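Local coordinates for protein cytosol aminopeptidase (Staphylococcus aureus subsp. aureus, PDB 3KZW) that probably removes amino acids one at a time from the N-terminus of peptides, as a metal-dependent leucine aminopeptidase of the cytosol, at residues Gln251-Gly256 against Ala334-Met339; Ile285-Gly290 against Asn298-Met303; Ala343-Asp348 against Val359-Thr364; Ser355-Glu360 against Ala450-His455; Thr394-Val399 against Gly460-Ala465. One frame throughout, in Å; residues are numbered along the deposited sequence.

Contact 1: Gln251-Gly256 against Ala334-Met339; sequences QAVGKG and ACAENM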
# COMPACT_ATOMS: atom_id res chain seq x y z
N GLN A 251 -22.47 -7.77 23.99
CA GLN A 251 -21.63 -8.85 24.52
C GLN A 251 -20.52 -9.20 23.53
O GLN A 251 -19.35 -9.28 23.91
CB GLN A 251 -22.47 -10.09 24.82
CG GLN A 251 -21.66 -11.31 25.23
CD GLN A 251 -22.45 -12.61 25.15
OE1 GLN A 251 -23.44 -12.70 24.42
NE2 GLN A 251 -22.00 -13.61 25.88
N ALA A 252 -20.90 -9.38 22.27
CA ALA A 252 -19.97 -9.75 21.20
C ALA A 252 -18.83 -8.75 21.02
O ALA A 252 -17.68 -9.15 20.85
CB ALA A 252 -20.73 -9.91 19.89
N VAL A 253 -19.15 -7.46 21.08
CA VAL A 253 -18.18 -6.39 20.88
C VAL A 253 -17.20 -6.29 22.05
O VAL A 253 -15.99 -6.11 21.84
CB VAL A 253 -18.88 -5.03 20.64
CG1 VAL A 253 -17.87 -3.88 20.60
CG2 VAL A 253 -19.67 -5.07 19.34
N GLY A 254 -17.70 -6.44 23.27
CA GLY A 254 -16.91 -6.18 24.47
C GLY A 254 -16.23 -7.36 25.15
O GLY A 254 -15.46 -7.16 26.09
N LYS A 255 -16.51 -8.57 24.67
CA LYS A 255 -16.01 -9.80 25.32
C LYS A 255 -14.50 -10.01 25.20
O LYS A 255 -13.91 -10.74 26.00
CB LYS A 255 -16.77 -11.04 24.82
CG LYS A 255 -16.61 -11.34 23.34
CD LYS A 255 -17.31 -12.63 22.96
CE LYS A 255 -17.23 -12.87 21.46
NZ LYS A 255 -17.82 -14.17 21.05
N GLY A 256 -13.89 -9.35 24.22
CA GLY A 256 -12.45 -9.49 23.97
C GLY A 256 -11.55 -8.71 24.91
O GLY A 256 -10.33 -8.86 24.87
N ALA A 334 -24.31 2.42 25.58
CA ALA A 334 -23.72 1.11 25.34
C ALA A 334 -22.21 1.23 25.43
O ALA A 334 -21.57 1.76 24.52
CB ALA A 334 -24.14 0.58 23.97
N CYS A 335 -21.65 0.74 26.53
CA CYS A 335 -20.22 0.88 26.81
C CYS A 335 -19.48 -0.44 26.66
O CYS A 335 -19.90 -1.45 27.22
CB CYS A 335 -20.01 1.43 28.22
SG CYS A 335 -20.95 2.93 28.57
N ALA A 336 -18.38 -0.41 25.91
CA ALA A 336 -17.55 -1.59 25.65
C ALA A 336 -16.16 -1.17 25.21
O ALA A 336 -15.93 -0.01 24.86
CB ALA A 336 -18.19 -2.49 24.60
N GLU A 337 -15.23 -2.13 25.23
CA GLU A 337 -13.87 -1.91 24.75
C GLU A 337 -13.56 -2.94 23.66
O GLU A 337 -13.56 -4.15 23.93
CB GLU A 337 -12.87 -2.02 25.91
CG GLU A 337 -11.54 -1.33 25.68
CD GLU A 337 -10.56 -1.51 26.83
OE1 GLU A 337 -10.21 -0.51 27.48
OE2 GLU A 337 -10.15 -2.66 27.09
N ASN A 338 -13.32 -2.47 22.44
CA ASN A 338 -13.11 -3.34 21.29
C ASN A 338 -11.66 -3.82 21.19
O ASN A 338 -10.80 -3.12 20.66
CB ASN A 338 -13.52 -2.62 19.99
CG ASN A 338 -13.70 -3.57 18.81
OD1 ASN A 338 -13.68 -4.79 18.96
ND2 ASN A 338 -13.88 -3.00 17.63
N MET A 339 -11.40 -5.03 21.70
CA MET A 339 -10.04 -5.56 21.85
C MET A 339 -9.85 -6.92 21.18
O MET A 339 -10.82 -7.59 20.83
CB MET A 339 -9.68 -5.65 23.33
CG MET A 339 -9.64 -4.33 24.09
SD MET A 339 -8.04 -3.50 24.03
CE MET A 339 -8.22 -2.51 22.56
O HOH W 1 -13.55 -6.48 23.06
O HOH W 2 -15.73 -4.37 26.85

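Contact 2: Ile285-Gly290 against Asn298-Met303; sequences ITYDSG and NGMATM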
# COMPACT_ATOMS: atom_id res chain seq x y z
N ILE A 285 -17.94 3.36 23.26
CA ILE A 285 -16.76 2.54 23.06
C ILE A 285 -15.55 3.27 23.64
O ILE A 285 -15.03 4.22 23.04
CB ILE A 285 -16.54 2.14 21.57
CG1 ILE A 285 -17.76 1.37 21.02
CG2 ILE A 285 -15.26 1.32 21.40
CD1 ILE A 285 -18.04 0.02 21.69
N THR A 286 -15.12 2.82 24.82
CA THR A 286 -14.04 3.48 25.57
C THR A 286 -12.70 3.40 24.84
O THR A 286 -11.87 4.31 24.95
CB THR A 286 -13.91 2.92 27.00
OG1 THR A 286 -13.68 1.51 26.95
CG2 THR A 286 -15.18 3.19 27.80
N TYR A 287 -12.50 2.31 24.11
CA TYR A 287 -11.37 2.19 23.18
C TYR A 287 -11.68 1.25 22.03
O TYR A 287 -12.22 0.16 22.23
CB TYR A 287 -10.10 1.74 23.89
CG TYR A 287 -8.86 1.98 23.06
CD1 TYR A 287 -8.25 3.23 23.04
CD2 TYR A 287 -8.31 0.97 22.28
CE1 TYR A 287 -7.12 3.46 22.28
CE2 TYR A 287 -7.18 1.19 21.52
CZ TYR A 287 -6.59 2.44 21.52
OH TYR A 287 -5.47 2.66 20.76
N ASP A 288 -11.31 1.68 20.83
CA ASP A 288 -11.53 0.90 19.61
C ASP A 288 -10.21 0.58 18.92
O ASP A 288 -9.58 1.47 18.33
CB ASP A 288 -12.47 1.67 18.67
CG ASP A 288 -12.91 0.84 17.46
OD1 ASP A 288 -12.75 -0.40 17.47
OD2 ASP A 288 -13.42 1.45 16.49
N SER A 289 -9.78 -0.67 19.02
CA SER A 289 -8.60 -1.15 18.30
C SER A 289 -8.99 -1.66 16.91
O SER A 289 -8.14 -1.84 16.04
CB SER A 289 -7.90 -2.25 19.08
OG SER A 289 -8.68 -3.43 19.13
N GLY A 290 -10.29 -1.89 16.73
CA GLY A 290 -10.81 -2.42 15.48
C GLY A 290 -11.11 -3.90 15.57
O GLY A 290 -11.75 -4.47 14.69
N ASN A 298 -1.53 4.89 12.53
CA ASN A 298 -2.18 6.20 12.61
C ASN A 298 -3.69 6.11 12.88
O ASN A 298 -4.30 7.06 13.37
CB ASN A 298 -1.93 7.02 11.33
CG ASN A 298 -0.44 7.19 11.03
OD1 ASN A 298 0.41 7.11 11.92
ND2 ASN A 298 -0.12 7.43 9.76
N GLY A 299 -4.27 4.95 12.55
CA GLY A 299 -5.69 4.70 12.75
C GLY A 299 -6.10 4.57 14.21
O GLY A 299 -7.20 4.98 14.58
N MET A 300 -5.22 4.02 15.04
CA MET A 300 -5.51 3.83 16.47
C MET A 300 -5.31 5.08 17.32
O MET A 300 -5.86 5.19 18.42
CB MET A 300 -4.68 2.68 17.05
CG MET A 300 -5.29 1.33 16.81
SD MET A 300 -4.73 0.11 18.01
CE MET A 300 -4.94 -1.38 17.05
N ALA A 301 -4.51 6.02 16.81
CA ALA A 301 -4.31 7.31 17.47
C ALA A 301 -5.65 7.99 17.75
O ALA A 301 -6.55 7.97 16.90
CB ALA A 301 -3.42 8.21 16.62
N THR A 302 -5.78 8.56 18.94
CA THR A 302 -6.98 9.30 19.37
C THR A 302 -8.27 8.46 19.38
O THR A 302 -9.37 9.00 19.24
CB THR A 302 -7.19 10.62 18.57
OG1 THR A 302 -7.54 10.33 17.21
CG2 THR A 302 -5.95 11.50 18.61
N MET A 303 -8.14 7.15 19.58
CA MET A 303 -9.31 6.26 19.63
C MET A 303 -9.97 6.15 21.00
O MET A 303 -10.94 5.42 21.18
CB MET A 303 -8.99 4.87 19.06
CG MET A 303 -9.00 4.83 17.53
SD MET A 303 -10.56 5.40 16.84
CE MET A 303 -10.01 6.30 15.39

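Contact 3: Ala343-Asp348 against Val359-Thr364; sequences ASMKPD and VEVMNT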
# COMPACT_ATOMS: atom_id res chain seq x y z
N ALA A 343 -10.68 -15.12 22.38
CA ALA A 343 -12.11 -15.39 22.18
C ALA A 343 -12.92 -14.17 21.73
O ALA A 343 -14.15 -14.18 21.83
CB ALA A 343 -12.71 -16.01 23.45
N SER A 344 -12.25 -13.15 21.20
CA SER A 344 -12.94 -11.94 20.72
C SER A 344 -13.66 -12.20 19.39
O SER A 344 -13.41 -13.21 18.72
CB SER A 344 -11.96 -10.77 20.60
OG SER A 344 -10.85 -11.10 19.80
N MET A 345 -14.55 -11.28 19.02
CA MET A 345 -15.35 -11.44 17.80
C MET A 345 -14.49 -11.42 16.53
O MET A 345 -13.45 -10.76 16.47
CB MET A 345 -16.48 -10.40 17.72
CG MET A 345 -16.04 -8.94 17.63
SD MET A 345 -17.42 -7.84 17.26
CE MET A 345 -16.61 -6.24 17.25
N LYS A 346 -14.94 -12.18 15.52
CA LYS A 346 -14.20 -12.36 14.27
C LYS A 346 -15.16 -12.18 13.10
O LYS A 346 -16.36 -12.40 13.25
CB LYS A 346 -13.60 -13.77 14.19
CG LYS A 346 -13.15 -14.37 15.52
CD LYS A 346 -12.83 -15.85 15.42
CE LYS A 346 -14.07 -16.73 15.31
NZ LYS A 346 -14.88 -16.75 16.56
N PRO A 347 -14.63 -11.77 11.93
CA PRO A 347 -15.44 -11.81 10.71
C PRO A 347 -15.98 -13.22 10.45
O PRO A 347 -15.24 -14.19 10.60
CB PRO A 347 -14.44 -11.42 9.62
CG PRO A 347 -13.48 -10.53 10.32
CD PRO A 347 -13.34 -11.10 11.70
N ASP A 348 -17.26 -13.31 10.08
CA ASP A 348 -17.99 -14.58 9.88
C ASP A 348 -18.82 -15.01 11.09
O ASP A 348 -19.71 -15.86 10.96
CB ASP A 348 -17.08 -15.74 9.44
CG ASP A 348 -16.52 -15.56 8.04
OD1 ASP A 348 -17.11 -14.81 7.23
OD2 ASP A 348 -15.48 -16.19 7.75
N VAL A 359 -27.29 -11.54 13.39
CA VAL A 359 -26.40 -10.60 12.72
C VAL A 359 -25.07 -11.28 12.39
O VAL A 359 -24.40 -11.79 13.28
CB VAL A 359 -26.14 -9.33 13.58
CG1 VAL A 359 -25.20 -8.37 12.86
CG2 VAL A 359 -27.45 -8.64 13.93
N GLU A 360 -24.71 -11.28 11.11
CA GLU A 360 -23.39 -11.74 10.68
C GLU A 360 -22.41 -10.57 10.73
O GLU A 360 -22.66 -9.52 10.13
CB GLU A 360 -23.45 -12.33 9.27
CG GLU A 360 -22.11 -12.90 8.77
CD GLU A 360 -22.14 -13.33 7.31
OE1 GLU A 360 -22.86 -12.70 6.50
OE2 GLU A 360 -21.44 -14.31 6.97
N VAL A 361 -21.31 -10.76 11.45
CA VAL A 361 -20.28 -9.73 11.55
C VAL A 361 -19.21 -10.00 10.51
O VAL A 361 -18.53 -11.02 10.56
CB VAL A 361 -19.66 -9.68 12.97
CG1 VAL A 361 -18.50 -8.69 13.03
CG2 VAL A 361 -20.72 -9.31 14.01
N MET A 362 -19.07 -9.09 9.55
CA MET A 362 -18.06 -9.22 8.49
C MET A 362 -16.88 -8.27 8.68
O MET A 362 -15.84 -8.42 8.03
CB MET A 362 -18.70 -9.02 7.11
CG MET A 362 -19.64 -10.14 6.69
SD MET A 362 -18.89 -11.80 6.72
CE MET A 362 -17.85 -11.74 5.26
N ASN A 363 -17.05 -7.29 9.58
CA ASN A 363 -16.01 -6.31 9.89
C ASN A 363 -16.13 -5.92 11.36
O ASN A 363 -17.12 -5.30 11.77
CB ASN A 363 -16.17 -5.09 8.97
CG ASN A 363 -15.07 -4.04 9.17
OD1 ASN A 363 -14.20 -4.17 10.02
ND2 ASN A 363 -15.14 -2.98 8.37
N THR A 364 -15.13 -6.28 12.15
CA THR A 364 -15.15 -6.02 13.59
C THR A 364 -14.88 -4.55 13.93
O THR A 364 -15.08 -4.12 15.07
CB THR A 364 -14.16 -6.93 14.37
OG1 THR A 364 -12.83 -6.71 13.89
CG2 THR A 364 -14.53 -8.40 14.20
O HOH W 3 -20.76 -16.65 8.71

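Contact 4: Ser355-Glu360 against Ala450-His455; sequences SGETVE and ADLVNH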
# COMPACT_ATOMS: atom_id res chain seq x y z
N SER A 355 -33.00 -7.74 19.76
CA SER A 355 -34.24 -7.81 18.98
C SER A 355 -34.65 -9.26 18.68
O SER A 355 -35.81 -9.52 18.37
CB SER A 355 -34.10 -7.03 17.68
OG SER A 355 -33.23 -7.67 16.77
N GLY A 356 -33.69 -10.18 18.76
CA GLY A 356 -33.92 -11.58 18.44
C GLY A 356 -33.44 -11.93 17.04
O GLY A 356 -33.41 -13.10 16.67
N GLU A 357 -33.08 -10.91 16.27
CA GLU A 357 -32.56 -11.08 14.92
C GLU A 357 -31.10 -11.53 14.95
O GLU A 357 -30.35 -11.18 15.85
CB GLU A 357 -32.68 -9.77 14.14
CG GLU A 357 -34.11 -9.36 13.83
CD GLU A 357 -34.20 -7.94 13.29
OE1 GLU A 357 -33.87 -6.99 14.04
OE2 GLU A 357 -34.62 -7.78 12.12
N THR A 358 -30.72 -12.32 13.94
CA THR A 358 -29.34 -12.77 13.81
C THR A 358 -28.52 -11.81 12.95
O THR A 358 -28.99 -11.33 11.92
CB THR A 358 -29.25 -14.19 13.21
OG1 THR A 358 -29.99 -14.24 11.98
CG2 THR A 358 -29.80 -15.23 14.18
N VAL A 359 -27.29 -11.54 13.39
CA VAL A 359 -26.40 -10.60 12.72
C VAL A 359 -25.07 -11.28 12.39
O VAL A 359 -24.40 -11.79 13.28
CB VAL A 359 -26.14 -9.33 13.58
CG1 VAL A 359 -25.20 -8.37 12.86
CG2 VAL A 359 -27.45 -8.64 13.93
N GLU A 360 -24.71 -11.28 11.11
CA GLU A 360 -23.39 -11.74 10.68
C GLU A 360 -22.41 -10.57 10.73
O GLU A 360 -22.66 -9.52 10.13
CB GLU A 360 -23.45 -12.33 9.27
CG GLU A 360 -22.11 -12.90 8.77
CD GLU A 360 -22.14 -13.33 7.31
OE1 GLU A 360 -22.86 -12.70 6.50
OE2 GLU A 360 -21.44 -14.31 6.97
N ALA A 450 -27.28 -15.01 7.98
CA ALA A 450 -28.05 -14.36 9.04
C ALA A 450 -29.15 -13.45 8.50
O ALA A 450 -29.26 -13.25 7.29
CB ALA A 450 -27.11 -13.59 9.97
N ASP A 451 -29.97 -12.92 9.41
CA ASP A 451 -31.00 -11.94 9.06
C ASP A 451 -30.38 -10.64 8.58
O ASP A 451 -30.88 -10.02 7.64
CB ASP A 451 -31.91 -11.66 10.27
CG ASP A 451 -32.71 -12.87 10.70
OD1 ASP A 451 -33.24 -13.59 9.83
OD2 ASP A 451 -32.83 -13.10 11.92
N LEU A 452 -29.30 -10.22 9.24
CA LEU A 452 -28.63 -8.96 8.93
C LEU A 452 -27.11 -9.12 8.82
O LEU A 452 -26.53 -10.07 9.35
CB LEU A 452 -28.96 -7.90 9.99
CG LEU A 452 -30.43 -7.48 10.18
CD1 LEU A 452 -30.60 -6.77 11.51
CD2 LEU A 452 -30.93 -6.62 9.03
N VAL A 453 -26.49 -8.18 8.11
CA VAL A 453 -25.04 -8.10 8.00
C VAL A 453 -24.59 -6.70 8.42
O VAL A 453 -25.32 -5.72 8.19
CB VAL A 453 -24.54 -8.48 6.57
CG1 VAL A 453 -24.92 -7.42 5.53
CG2 VAL A 453 -23.05 -8.75 6.56
N ASN A 454 -23.43 -6.59 9.06
CA ASN A 454 -23.00 -5.32 9.64
C ASN A 454 -22.08 -4.48 8.74
O ASN A 454 -21.67 -3.38 9.12
CB ASN A 454 -22.36 -5.53 11.03
CG ASN A 454 -20.89 -5.89 10.96
OD1 ASN A 454 -20.45 -6.69 10.13
ND2 ASN A 454 -20.10 -5.30 11.86
N HIS A 455 -21.77 -4.99 7.56
CA HIS A 455 -20.82 -4.32 6.67
C HIS A 455 -21.06 -4.62 5.20
O HIS A 455 -21.40 -5.75 4.83
CB HIS A 455 -19.38 -4.71 7.06
CG HIS A 455 -18.33 -3.88 6.39
ND1 HIS A 455 -17.46 -4.39 5.45
CD2 HIS A 455 -17.98 -2.57 6.55
CE1 HIS A 455 -16.64 -3.44 5.05
NE2 HIS A 455 -16.93 -2.33 5.70

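Contact 5: Thr394-Val399 against Gly460-Ala465; sequences TGAAIV and GKALFA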
# COMPACT_ATOMS: atom_id res chain seq x y z
N THR A 394 -18.52 6.47 11.31
CA THR A 394 -17.97 6.14 10.00
C THR A 394 -16.90 7.11 9.52
O THR A 394 -17.02 8.32 9.70
CB THR A 394 -19.09 6.09 8.93
OG1 THR A 394 -20.30 5.60 9.52
CG2 THR A 394 -18.71 5.17 7.80
N GLY A 395 -15.85 6.56 8.91
CA GLY A 395 -14.87 7.37 8.20
C GLY A 395 -15.48 7.99 6.95
O GLY A 395 -15.10 9.10 6.56
N ALA A 396 -16.42 7.29 6.33
CA ALA A 396 -17.09 7.75 5.11
C ALA A 396 -17.87 9.05 5.29
O ALA A 396 -17.99 9.84 4.36
CB ALA A 396 -17.98 6.66 4.54
N ALA A 397 -18.40 9.26 6.50
CA ALA A 397 -19.10 10.50 6.83
C ALA A 397 -18.14 11.69 6.80
O ALA A 397 -18.51 12.79 6.38
CB ALA A 397 -19.77 10.39 8.19
N ILE A 398 -16.90 11.47 7.25
CA ILE A 398 -15.85 12.49 7.20
C ILE A 398 -15.47 12.77 5.75
O ILE A 398 -15.30 13.93 5.37
CB ILE A 398 -14.61 12.09 8.04
CG1 ILE A 398 -15.00 11.90 9.51
CG2 ILE A 398 -13.50 13.14 7.92
CD1 ILE A 398 -13.93 11.24 10.37
N VAL A 399 -15.35 11.72 4.95
CA VAL A 399 -15.04 11.85 3.52
C VAL A 399 -16.15 12.63 2.80
O VAL A 399 -15.88 13.43 1.91
CB VAL A 399 -14.81 10.47 2.85
CG1 VAL A 399 -14.52 10.62 1.36
CG2 VAL A 399 -13.67 9.73 3.54
N GLY A 460 -21.02 4.20 -0.09
CA GLY A 460 -22.12 4.75 0.69
C GLY A 460 -22.20 4.11 2.06
O GLY A 460 -23.29 3.83 2.56
N LYS A 461 -21.04 3.89 2.67
CA LYS A 461 -20.93 3.17 3.94
C LYS A 461 -21.57 3.89 5.13
O LYS A 461 -22.08 3.25 6.04
CB LYS A 461 -19.47 2.86 4.26
CG LYS A 461 -18.86 1.77 3.39
CD LYS A 461 -17.42 1.49 3.79
CE LYS A 461 -16.86 0.29 3.04
NZ LYS A 461 -16.69 0.57 1.59
N ALA A 462 -21.54 5.23 5.11
CA ALA A 462 -22.19 6.02 6.15
C ALA A 462 -23.71 5.84 6.11
O ALA A 462 -24.36 5.79 7.15
CB ALA A 462 -21.82 7.49 6.02
N LEU A 463 -24.25 5.73 4.90
CA LEU A 463 -25.69 5.52 4.71
C LEU A 463 -26.09 4.12 5.18
O LEU A 463 -27.14 3.93 5.79
CB LEU A 463 -26.09 5.74 3.25
CG LEU A 463 -25.52 6.88 2.40
CD1 LEU A 463 -26.17 6.85 1.03
CD2 LEU A 463 -25.72 8.25 3.05
N PHE A 464 -25.23 3.14 4.88
CA PHE A 464 -25.42 1.76 5.32
C PHE A 464 -25.47 1.67 6.85
O PHE A 464 -26.39 1.06 7.41
CB PHE A 464 -24.31 0.86 4.78
CG PHE A 464 -24.47 -0.59 5.12
CD1 PHE A 464 -24.04 -1.08 6.35
CD2 PHE A 464 -25.05 -1.47 4.22
CE1 PHE A 464 -24.20 -2.42 6.67
CE2 PHE A 464 -25.21 -2.82 4.53
CZ PHE A 464 -24.78 -3.29 5.76
N ALA A 465 -24.48 2.26 7.51
CA ALA A 465 -24.41 2.27 8.97
C ALA A 465 -25.67 2.86 9.60
O ALA A 465 -26.20 2.32 10.57
CB ALA A 465 -23.18 3.02 9.43

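Contact 1: Gln251-Gly256 against Ala334-Met339
The flat carboxamide of Asn338 meets residues 251-256 only by a corner: its OD1 stands 3.9 Å from Val253 O, an approach of two acceptors, not a bond. The other corner is engaged by its own chain, since Asn338 ND2 donates to Asp288 OD1 and to Thr364 O. With CG opposite the backbone N (chi1 -164°), the amide is laid alongside Val253 O. Between the flat peptide groups of the two segments, water does the joining. One water receives the N-H of Met339, 2.9 Å from Met339 N, and is placed to donate to the carbonyls of Val253 and Glu337. A second spans Gly254 O, at 2.9 Å, and Glu337 N, at 2.8 Å. In this mixed alpha/beta catalytic domain the C-terminal part of helix 248-254 lies on strand 328-338, and Val253 also packs on Leu370 and Val371 of helix 368-380. Direct touching is made by small groups. Ala336 CB points at the helix and rests 3.9 Å from Gly254 CA, with Val253 CG1 beside that methyl at 4.2 Å. Past the strand's end, Met339 CB abuts Gly256 O at 3.6 Å, and the bent thioether chain turns away toward Tyr287 of its own chain and Tyr292 of a neighbouring subunit. Glu337 also points away from the helix, its OE2 hydrogen-bonded to Ser257 OG.

Contact 2: Ile285-Gly290 against Asn298-Met303
Tyr287 and Ser289 are covered by Met300 and Met303 in a buried, mainly apolar contact, in which a type II beta turn from Met300 to Met303 folds back over short strand 287-288. The strand follows a corner in the chain at Thr286 and lies in the main sheet of the catalytic domain, beside strand 328-338. At the centre is the phenol ring of Tyr287. Met303 CB lies over one of its faces, 4.0 Å from Tyr287 CE1, whereas the Met300 carbonyl approaches the ring obliquely, with Met300 O 3.5 Å from Tyr287 OH. Both methionine side chains cross the tyrosine at about a right angle. The hydroxyl has a stronger partner beyond the turn, a hydrogen bond to Pro347 O of a neighbouring subunit, which fixes the outer end of the ring at the subunit interface. Next along the strand, Asp288 offers its carbonyl to the turn, and Met303 CG sits 3.5 Å from Asp288 O. The carboxylate of Asp288 forms a salt bridge with Lys295 and gathers with Asp306, Asp365 and Glu367, a cluster consistent with the two-metal centre of leucine aminopeptidases. Ser289 OG is taken up by Asn338 O, leaving its methylene to the turn. Extended beyond CG, the chain of Met300 reaches that methylene with its terminal methyl: Met300 CE is 3.7 Å from Ser289 CB and 3.4 Å from Ser289 O.

Contact 3: Ala343-Asp348 against Val359-Thr364
The touching parts of the two segments, 345-348 and 360-364, run 132° apart end to end and come nearest where Pro347 and Met362 lie 4.3 Å from CA to CA. One backbone bond joins them: Asp348 N donates to Val361 O at 2.7 Å, arriving nearly in line with the C=O bond. The same oxygen takes a CA-H...O contact from Pro347 CA at 3.2 Å. Together they close the base of the hairpin formed by strands 350-352 and 358-360, whose next backbone bond links Val361 with Asp349. Side chains continue the contact beyond it. Met345 and Thr364 slide past each other in opposite directions, the methyl Met345 CE reaching Thr364 O at 3.4 Å and Met345 CG lying 3.8 Å from Thr364 CG2. The Thr364 torsion (chi1 60°, CG2 anti to the carbonyl carbon) places CG2 beside Met345 while OG1 bonds Gly290 O. At the other end Asp348 OD1 approaches Met362 SD at 3.5 Å. That carboxylate is held by two backbone N-H groups of a neighbouring subunit, from Thr302 and Lys304, which probably helps to offset the nearby charge of Glu360, whose OE2 is 4.4 Å from Asp348 OD1. A water donates to both Asp348 O and Glu360 OE2.

Contact 4: Ser355-Glu360 against Ala450-His455
Thr358 and Asp451 make the tight part of this contact by exchanging bonds between side chain and backbone. Thr358 N donates to Asp451 OD2 at 3.0 Å, almost straight (177°), the oxygen being met on its anti side and 24° out of the carboxylate plane; in return Asp451 N donates to Thr358 OG1 at 2.9 Å. With CG swung to the side of its own backbone N (chi1 -65°), Asp451 brings its carboxylate to the start of the strand. Both polar ends also serve an interface, Thr358 OG1 binding Tyr165 O and Asp451 OD2 Ser167 OG, both of a neighbouring subunit. Backbone bonds follow: Leu452 N to Thr358 O at 2.9 Å, Glu360 N to Leu452 O at 2.8 Å and Asn454 N to Glu360 O at 3.2 Å. Looser is Glu357, whose OE1 merely passes Leu452 CD1 at 4.1 Å, in van der Waals contact; Ser355 OG donates to this oxygen and, within an ST turn, receives Glu357 N, while OE2 binds His471. Val359 and Leu452 occupy one face, Glu360 and Val453 the other, side by side. Such pairing is that of parallel beta strands, here 358-360 and 452-453 in a small mixed sheet.

Contact 5: Thr394-Val399 against Gly460-Ala465
Ala462 is set against Ala396 and Ala397 at the centre of this contact, where two helices meet through methyl groups. Ala462 CB faces the first turn of helix 395-399, 3.9 Å from Ala397 N and 4.2 Å from Ala397 CB. One residue earlier, Ala396 CB lies 3.9 Å from Ala462 N and touches Lys461 CB at 4.1 Å. Thr394, just ahead of its own helix, leans over helix 461-465 with both branches: its methyl CG2 stands 3.9 Å from Ala462 N, and its OG1 is 3.9 Å from Ala465 CB. That hydroxyl is directed by a hydrogen bond to Asp482 OD2, while both branches still touch the alanine-bearing helix. The short segments have axes 8.6 Å apart at their closest and run at 132° to each other. Six residues do the touching. Gly460 occupies the N-cap position of the second helix, while Lys461, whose aliphatic base packs here, carries its NZ back to Gly458 O. Further out, Phe464 and Ala465 pack on Arg369 of helix 368-380, and Ala396 meets Val399 of a neighbouring subunit. The far end of helix 461-470 supplies Thr470 to a bound sodium ion. What joins the helices is therefore van der Waals contact between small groups, without directed bonds; the fit depends on the shape of the alanine-rich surface, and the one hydroxyl at hand has its partner outside it.

Overall arrangement
All five contacts are largely buried within the catalytic domain, but their chemistry follows their place in it. Contacts 1 and 2 lie on adjacent strands of the main sheet, one bridged by water, the other by methionines around an aromatic ring. Contacts 3 and 4 share strand 358-360 of the small sheet, with one backbone bond in contact 3 and several, with side-chain bonds added, in contact 4; Asn454 of contact 4 also binds Met362 and Asn363 of contact 3. Partly exposed residues enter contact 4 in particular. Contact 5, between helices, relies on van der Waals packing of small groups and touches contact 4 through Phe464. Subunit interfaces recur: Tyr287 and Thr302 of contact 2 bond across subunits with Pro347 and Asp348 of contact 3.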